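Side-chain contacts in 455aa long hypothetical phospho-sugar mutase (Sulfolobus tokodaii, PDB 2F7L), which interconverts the 6-phosphates and 1-phosphates of glucosamine and galactosamine, a magnesium-dependent step on the way to UDP-N-acetylglucosamine and UDP-N-acetylgalactosamine: residues G237-G242 against R246-D251; V175-A180 against S187-A192. One frame throughout, in Å; residues are numbered along the deposited sequence.

Interaction 1. Residues G237-G242 against R246-D251; sequences GVAHDG and RAIFID
Val238 and Phe249, a non-hydrogen-bonded antiparallel pair, lie side by side and point the same way. Val238 CG1, anti to the backbone N (chi1 -168°), sits over one face of the Phe249 ring, offset toward its rim, while CG2 comes against CD2 and CE2. Phe346 and Met349 of helix 342-356 add to this apolar face; Ala239, Ile248 and Ile250 occupy the other. Gly237 and Ala239 form the hydrogen-bonded pairs, Gly237 N reaching Ile250 O at 2.9 Å and Ala239 N reaching Ile248 O at 3.0 Å. The strands make a beta hairpin whose connecting loop carries Asp241, Asp243 and Asp245, the probable magnesium ligands of the phosphohexose mutase family. Where the strand pairing gives out, side chains take over. His240 gives ND1 to Arg246 O at 2.8 Å, in the carbonyl plane of Arg246, though the oxygen lies 18° out of the histidine ring plane; NE2 is hydrogen-bonded to Thr188 OG1, so the ring is gripped at both nitrogens. Asp241 crosses Arg246 at about a right angle. Its OD1 accepts Arg246 N on the syn side at 3.0 Å, and OD2 stands 3.8 Å from Arg246 NE, well out of the guanidinium plane: a long salt bridge of charges alone. An alanine here would probably leave Arg246 N without its acceptor and the likely magnesium site one ligand short.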
ATOM      1  N   GLY A 237     -13.361  12.569   3.736  1.00 36.01           N
ATOM      2  CA  GLY A 237     -12.306  12.394   4.721  1.00 34.36           C
ATOM      3  C   GLY A 237     -11.320  11.371   4.190  1.00 33.24           C
ATOM      4  O   GLY A 237     -11.712  10.485   3.429  1.00 33.26           O
ATOM      5  N   VAL A 238     -10.043  11.489   4.561  1.00 32.39           N
ATOM      6  CA  VAL A 238      -9.031  10.523   4.113  1.00 31.58           C
ATOM      7  C   VAL A 238      -8.069  10.131   5.204  1.00 30.31           C
ATOM      8  O   VAL A 238      -7.519  10.984   5.886  1.00 30.05           O
ATOM      9  CB  VAL A 238      -8.172  11.046   2.951  1.00 31.87           C
ATOM     10  CG1 VAL A 238      -7.362   9.909   2.368  1.00 32.37           C
ATOM     11  CG2 VAL A 238      -9.042  11.615   1.889  1.00 33.19           C
ATOM     12  N   ALA A 239      -7.866   8.830   5.359  1.00 30.01           N
ATOM     13  CA  ALA A 239      -6.937   8.328   6.362  1.00 29.65           C
ATOM     14  C   ALA A 239      -5.800   7.517   5.712  1.00 29.60           C
ATOM     15  O   ALA A 239      -6.013   6.764   4.743  1.00 27.91           O
ATOM     16  CB  ALA A 239      -7.686   7.492   7.380  1.00 29.39           C
ATOM     17  N   HIS A 240      -4.586   7.701   6.239  1.00 30.06           N
ATOM     18  CA  HIS A 240      -3.404   6.993   5.730  1.00 30.70           C
ATOM     19  C   HIS A 240      -2.786   6.136   6.815  1.00 30.92           C
ATOM     20  O   HIS A 240      -3.189   6.172   7.978  1.00 30.41           O
ATOM     21  CB  HIS A 240      -2.279   7.951   5.275  1.00 29.91           C
ATOM     22  CG  HIS A 240      -2.676   8.949   4.225  1.00 30.56           C
ATOM     23  ND1 HIS A 240      -3.246   8.588   3.019  1.00 30.35           N
ATOM     24  CD2 HIS A 240      -2.499  10.293   4.171  1.00 28.67           C
ATOM     25  CE1 HIS A 240      -3.397   9.665   2.270  1.00 29.32           C
ATOM     26  NE2 HIS A 240      -2.949  10.711   2.944  1.00 28.07           N
ATOM     27  N   ASP A 241      -1.769   5.390   6.396  1.00 31.92           N
ATOM     28  CA  ASP A 241      -0.981   4.544   7.268  1.00 31.90           C
ATOM     29  C   ASP A 241       0.335   5.287   7.490  1.00 32.68           C
ATOM     30  O   ASP A 241       0.520   6.404   7.002  1.00 33.28           O
ATOM     31  CB  ASP A 241      -0.745   3.182   6.626  1.00 31.77           C
ATOM     32  CG  ASP A 241      -0.032   3.262   5.289  1.00 32.31           C
ATOM     33  OD1 ASP A 241      -0.327   4.165   4.469  1.00 30.62           O
ATOM     34  OD2 ASP A 241       0.822   2.380   5.049  1.00 34.32           O
ATOM     35  N   GLY A 242       1.242   4.670   8.227  1.00 33.41           N
ATOM     36  CA  GLY A 242       2.511   5.295   8.557  1.00 33.73           C
ATOM     37  C   GLY A 242       3.318   5.987   7.482  1.00 34.04           C
ATOM     38  O   GLY A 242       3.781   7.093   7.714  1.00 34.17           O
ATOM     39  N   ARG A 246      -0.975   4.205   1.495  1.00 35.67           N
ATOM     40  CA  ARG A 246      -2.345   3.726   1.532  1.00 35.18           C
ATOM     41  C   ARG A 246      -3.319   4.872   1.783  1.00 34.36           C
ATOM     42  O   ARG A 246      -2.968   5.881   2.396  1.00 34.23           O
ATOM     43  CB  ARG A 246      -2.487   2.659   2.620  1.00 35.73           C
ATOM     44  CG  ARG A 246      -2.792   1.304   2.071  1.00 35.67           C
ATOM     45  CD  ARG A 246      -1.981   0.235   2.726  1.00 36.96           C
ATOM     46  NE  ARG A 246      -2.158   0.191   4.165  1.00 38.46           N
ATOM     47  CZ  ARG A 246      -2.110  -0.933   4.874  1.00 40.22           C
ATOM     48  NH1 ARG A 246      -1.903  -2.092   4.262  1.00 39.30           N
ATOM     49  NH2 ARG A 246      -2.232  -0.900   6.201  1.00 41.19           N
ATOM     50  N   ALA A 247      -4.542   4.713   1.298  1.00 33.83           N
ATOM     51  CA  ALA A 247      -5.557   5.734   1.480  1.00 34.21           C
ATOM     52  C   ALA A 247      -6.968   5.144   1.564  1.00 34.74           C
ATOM     53  O   ALA A 247      -7.497   4.658   0.565  1.00 36.16           O
ATOM     54  CB  ALA A 247      -5.485   6.744   0.329  1.00 32.38           C
ATOM     55  N   ILE A 248      -7.577   5.136   2.745  1.00 34.30           N
ATOM     56  CA  ILE A 248      -8.944   4.658   2.804  1.00 35.14           C
ATOM     57  C   ILE A 248      -9.805   5.868   3.162  1.00 35.15           C
ATOM     58  O   ILE A 248      -9.463   6.651   4.053  1.00 34.52           O
ATOM     59  CB  ILE A 248      -9.161   3.478   3.802  1.00 36.15           C
ATOM     60  CG1 ILE A 248      -8.597   3.814   5.156  1.00 37.70           C
ATOM     61  CG2 ILE A 248      -8.534   2.188   3.257  1.00 34.40           C
ATOM     62  CD1 ILE A 248      -8.795   2.695   6.119  1.00 40.73           C
ATOM     63  N   PHE A 249     -10.897   6.038   2.418  1.00 35.49           N
ATOM     64  CA  PHE A 249     -11.797   7.177   2.581  1.00 36.20           C
ATOM     65  C   PHE A 249     -12.989   7.015   3.500  1.00 36.63           C
ATOM     66  O   PHE A 249     -13.409   5.903   3.834  1.00 36.18           O
ATOM     67  CB  PHE A 249     -12.309   7.637   1.209  1.00 35.87           C
ATOM     68  CG  PHE A 249     -11.212   8.027   0.248  1.00 35.53           C
ATOM     69  CD1 PHE A 249     -10.519   7.055  -0.468  1.00 34.52           C
ATOM     70  CD2 PHE A 249     -10.871   9.370   0.065  1.00 35.31           C
ATOM     71  CE1 PHE A 249      -9.504   7.407  -1.362  1.00 35.24           C
ATOM     72  CE2 PHE A 249      -9.847   9.738  -0.830  1.00 36.26           C
ATOM     73  CZ  PHE A 249      -9.162   8.752  -1.547  1.00 35.64           C
ATOM     74  N   ILE A 250     -13.533   8.159   3.894  1.00 37.29           N
ATOM     75  CA  ILE A 250     -14.697   8.224   4.772  1.00 38.50           C
ATOM     76  C   ILE A 250     -15.609   9.266   4.144  1.00 38.65           C
ATOM     77  O   ILE A 250     -15.239  10.434   4.085  1.00 39.01           O
ATOM     78  CB  ILE A 250     -14.284   8.673   6.186  1.00 38.48           C
ATOM     79  CG1 ILE A 250     -13.166   7.763   6.703  1.00 38.64           C
ATOM     80  CG2 ILE A 250     -15.471   8.608   7.125  1.00 38.06           C
ATOM     81  CD1 ILE A 250     -12.616   8.180   8.055  1.00 39.74           C
ATOM     82  N   ASP A 251     -16.781   8.852   3.662  1.00 38.98           N
ATOM     83  CA  ASP A 251     -17.706   9.782   3.006  1.00 39.03           C
ATOM     84  C   ASP A 251     -18.495  10.708   3.932  1.00 39.92           C
ATOM     85  O   ASP A 251     -18.406  10.625   5.164  1.00 39.36           O
ATOM     86  CB  ASP A 251     -18.690   9.024   2.131  1.00 38.52           C
ATOM     87  CG  ASP A 251     -19.619   8.137   2.938  1.00 39.10           C
ATOM     88  OD1 ASP A 251     -19.847   8.443   4.138  1.00 37.18           O
ATOM     89  OD2 ASP A 251     -20.129   7.139   2.362  1.00 39.15           O
TER

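Interaction 2. Residues V175-A180 against S187-A192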
ATOM      1  N   VAL A 175     -12.593  19.101   3.545  1.00 38.48           N
ATOM      2  CA  VAL A 175     -12.054  17.763   3.825  1.00 36.39           C
ATOM      3  C   VAL A 175     -11.374  17.554   5.165  1.00 35.25           C
ATOM      4  O   VAL A 175     -10.914  18.504   5.797  1.00 35.42           O
ATOM      5  CB  VAL A 175     -11.013  17.320   2.729  1.00 36.46           C
ATOM      6  CG1 VAL A 175     -11.674  17.246   1.362  1.00 36.12           C
ATOM      7  CG2 VAL A 175      -9.836  18.273   2.689  1.00 35.26           C
ATOM      8  N   LEU A 176     -11.313  16.296   5.600  1.00 34.05           N
ATOM      9  CA  LEU A 176     -10.611  15.947   6.847  1.00 32.53           C
ATOM     10  C   LEU A 176      -9.507  14.952   6.478  1.00 31.50           C
ATOM     11  O   LEU A 176      -9.725  14.026   5.697  1.00 31.02           O
ATOM     12  CB  LEU A 176     -11.548  15.339   7.897  1.00 31.52           C
ATOM     13  CG  LEU A 176     -10.786  14.735   9.081  1.00 31.39           C
ATOM     14  CD1 LEU A 176     -11.596  14.708  10.359  1.00 29.78           C
ATOM     15  CD2 LEU A 176     -10.403  13.322   8.689  1.00 32.47           C
ATOM     16  N   ILE A 177      -8.318  15.166   7.034  1.00 30.29           N
ATOM     17  CA  ILE A 177      -7.168  14.316   6.767  1.00 28.40           C
ATOM     18  C   ILE A 177      -6.581  13.711   8.048  1.00 28.28           C
ATOM     19  O   ILE A 177      -6.240  14.424   8.994  1.00 26.78           O
ATOM     20  CB  ILE A 177      -6.094  15.118   6.030  1.00 28.00           C
ATOM     21  CG1 ILE A 177      -6.632  15.574   4.666  1.00 27.61           C
ATOM     22  CG2 ILE A 177      -4.858  14.287   5.859  1.00 28.36           C
ATOM     23  CD1 ILE A 177      -5.679  16.455   3.859  1.00 25.43           C
ATOM     24  N   ASP A 178      -6.498  12.379   8.065  1.00 28.91           N
ATOM     25  CA  ASP A 178      -5.966  11.623   9.197  1.00 28.91           C
ATOM     26  C   ASP A 178      -4.677  10.935   8.764  1.00 28.37           C
ATOM     27  O   ASP A 178      -4.688   9.785   8.314  1.00 28.33           O
ATOM     28  CB  ASP A 178      -6.994  10.581   9.650  1.00 30.84           C
ATOM     29  CG  ASP A 178      -6.590   9.861  10.946  1.00 32.13           C
ATOM     30  OD1 ASP A 178      -5.522  10.166  11.515  1.00 31.97           O
ATOM     31  OD2 ASP A 178      -7.362   8.983  11.396  1.00 33.73           O
ATOM     32  N   PRO A 179      -3.541  11.648   8.879  1.00 28.03           N
ATOM     33  CA  PRO A 179      -2.234  11.113   8.496  1.00 27.69           C
ATOM     34  C   PRO A 179      -1.639  10.175   9.533  1.00 28.10           C
ATOM     35  O   PRO A 179      -0.492   9.731   9.394  1.00 28.96           O
ATOM     36  CB  PRO A 179      -1.409  12.371   8.298  1.00 26.74           C
ATOM     37  CG  PRO A 179      -1.966  13.270   9.316  1.00 25.93           C
ATOM     38  CD  PRO A 179      -3.434  13.087   9.169  1.00 26.61           C
ATOM     39  N   ALA A 180      -2.413   9.883  10.573  1.00 27.41           N
ATOM     40  CA  ALA A 180      -1.982   8.970  11.632  1.00 27.59           C
ATOM     41  C   ALA A 180      -0.710   9.383  12.357  1.00 26.95           C
ATOM     42  O   ALA A 180       0.147   8.561  12.652  1.00 26.56           O
ATOM     43  CB  ALA A 180      -1.824   7.549  11.069  1.00 27.93           C
ATOM     44  N   SER A 187       2.403  16.086   3.233  1.00 30.20           N
ATOM     45  CA  SER A 187       2.055  16.230   1.835  1.00 30.11           C
ATOM     46  C   SER A 187       0.573  16.200   1.436  1.00 30.01           C
ATOM     47  O   SER A 187       0.144  16.995   0.599  1.00 29.75           O
ATOM     48  CB  SER A 187       2.845  15.194   1.024  1.00 29.35           C
ATOM     49  OG  SER A 187       2.507  13.883   1.399  1.00 29.63           O
ATOM     50  N   THR A 188      -0.218  15.295   2.002  1.00 30.06           N
ATOM     51  CA  THR A 188      -1.624  15.256   1.610  1.00 30.04           C
ATOM     52  C   THR A 188      -2.283  16.626   1.833  1.00 29.01           C
ATOM     53  O   THR A 188      -3.017  17.110   0.980  1.00 27.49           O
ATOM     54  CB  THR A 188      -2.388  14.103   2.355  1.00 30.38           C
ATOM     55  OG1 THR A 188      -1.824  12.855   1.952  1.00 30.95           O
ATOM     56  CG2 THR A 188      -3.887  14.075   1.995  1.00 29.77           C
ATOM     57  N   PRO A 189      -2.002  17.279   2.970  1.00 28.53           N
ATOM     58  CA  PRO A 189      -2.612  18.587   3.212  1.00 29.19           C
ATOM     59  C   PRO A 189      -2.151  19.624   2.183  1.00 29.91           C
ATOM     60  O   PRO A 189      -2.874  20.562   1.847  1.00 30.66           O
ATOM     61  CB  PRO A 189      -2.146  18.926   4.631  1.00 28.08           C
ATOM     62  CG  PRO A 189      -1.995  17.623   5.245  1.00 27.60           C
ATOM     63  CD  PRO A 189      -1.304  16.825   4.176  1.00 28.08           C
ATOM     64  N   LEU A 190      -0.936  19.452   1.687  1.00 30.16           N
ATOM     65  CA  LEU A 190      -0.410  20.377   0.714  1.00 30.05           C
ATOM     66  C   LEU A 190      -1.177  20.199  -0.577  1.00 31.19           C
ATOM     67  O   LEU A 190      -1.556  21.177  -1.215  1.00 32.26           O
ATOM     68  CB  LEU A 190       1.087  20.128   0.517  1.00 28.80           C
ATOM     69  CG  LEU A 190       2.124  21.127   1.076  1.00 25.82           C
ATOM     70  CD1 LEU A 190       1.670  21.801   2.332  1.00 22.94           C
ATOM     71  CD2 LEU A 190       3.394  20.369   1.308  1.00 24.34           C
ATOM     72  N   VAL A 191      -1.434  18.960  -0.970  1.00 32.23           N
ATOM     73  CA  VAL A 191      -2.191  18.775  -2.204  1.00 33.14           C
ATOM     74  C   VAL A 191      -3.598  19.364  -2.002  1.00 33.18           C
ATOM     75  O   VAL A 191      -4.117  20.029  -2.896  1.00 34.30           O
ATOM     76  CB  VAL A 191      -2.256  17.265  -2.652  1.00 32.39           C
ATOM     77  CG1 VAL A 191      -0.871  16.744  -2.934  1.00 30.97           C
ATOM     78  CG2 VAL A 191      -2.863  16.425  -1.583  1.00 34.10           C
ATOM     79  N   ALA A 192      -4.196  19.161  -0.828  1.00 32.57           N
ATOM     80  CA  ALA A 192      -5.531  19.706  -0.553  1.00 32.77           C
ATOM     81  C   ALA A 192      -5.536  21.230  -0.741  1.00 33.06           C
ATOM     82  O   ALA A 192      -6.438  21.793  -1.377  1.00 32.44           O
ATOM     83  CB  ALA A 192      -5.970  19.364   0.873  1.00 32.12           C
TER
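Thr188 opens the helix with its methyl, CG2, set against Ile177, 3.5 Å from Ile177 CD1 and also near Ile177 CG1 and CG2. The threonine OG1 lies beside the backbone N (chi1 -63°), which leaves its CG2 anti to that N and turned to the isoleucine, while OG1 is hydrogen-bonded to His240 NE2. Pro189 follows, offering two atoms of its ring: Ile177 CD1 lies 3.8 Å from Pro189 CA and 4.1 Å from Pro189 CG. One turn on, the methyl of Ala192 faces the strand again, its CB 4.2 Å from Ile177 CD1 and 4.4 Å from Val175 CG2. The extended end of Ile177 (chi2 177°) thus reaches Thr188, Pro189 and Ala192 alike, and the contact between the segments is apolar throughout. Strand 175-178 and helix 188-192 run nearly antiparallel, their axes 9.8 Å apart, as befits the first strand and the helix of a beta-alpha-beta unit that continues into strand 198-201. That strand and strand 236-239 flank strand 174-178 in the sheet. Phe346 of helix 342-356 touches Val175, Val191 and Ala192, and helix 151-160 also packs on helix 188-194, at Leu190 and Val191.

In the fold
Both contacts are buried, interaction 1 at every touching residue, interaction 2 with Pro189 partly exposed, and both belong to the same four-stranded sheet of the second alpha/beta/alpha domain, with centres about 9 Å apart. Interaction 1 works within the sheet: backbone hydrogen bonds pair strand 236-239 with edge strand 248-251, and polar side chains close the hairpin beside the probable magnesium site. Interaction 2 lays a helix on the sheet and relies on apolar contacts alone. Strands 174-178 and 236-239 are neighbours, joined by backbone hydrogen bonds, among them Asp178 N to Val238 O at 2.8 Å. Another link, His240 NE2 to Thr188 OG1, ties the hairpin's end to the start of helix 188-194. Helix 342-356 packs against both contacts.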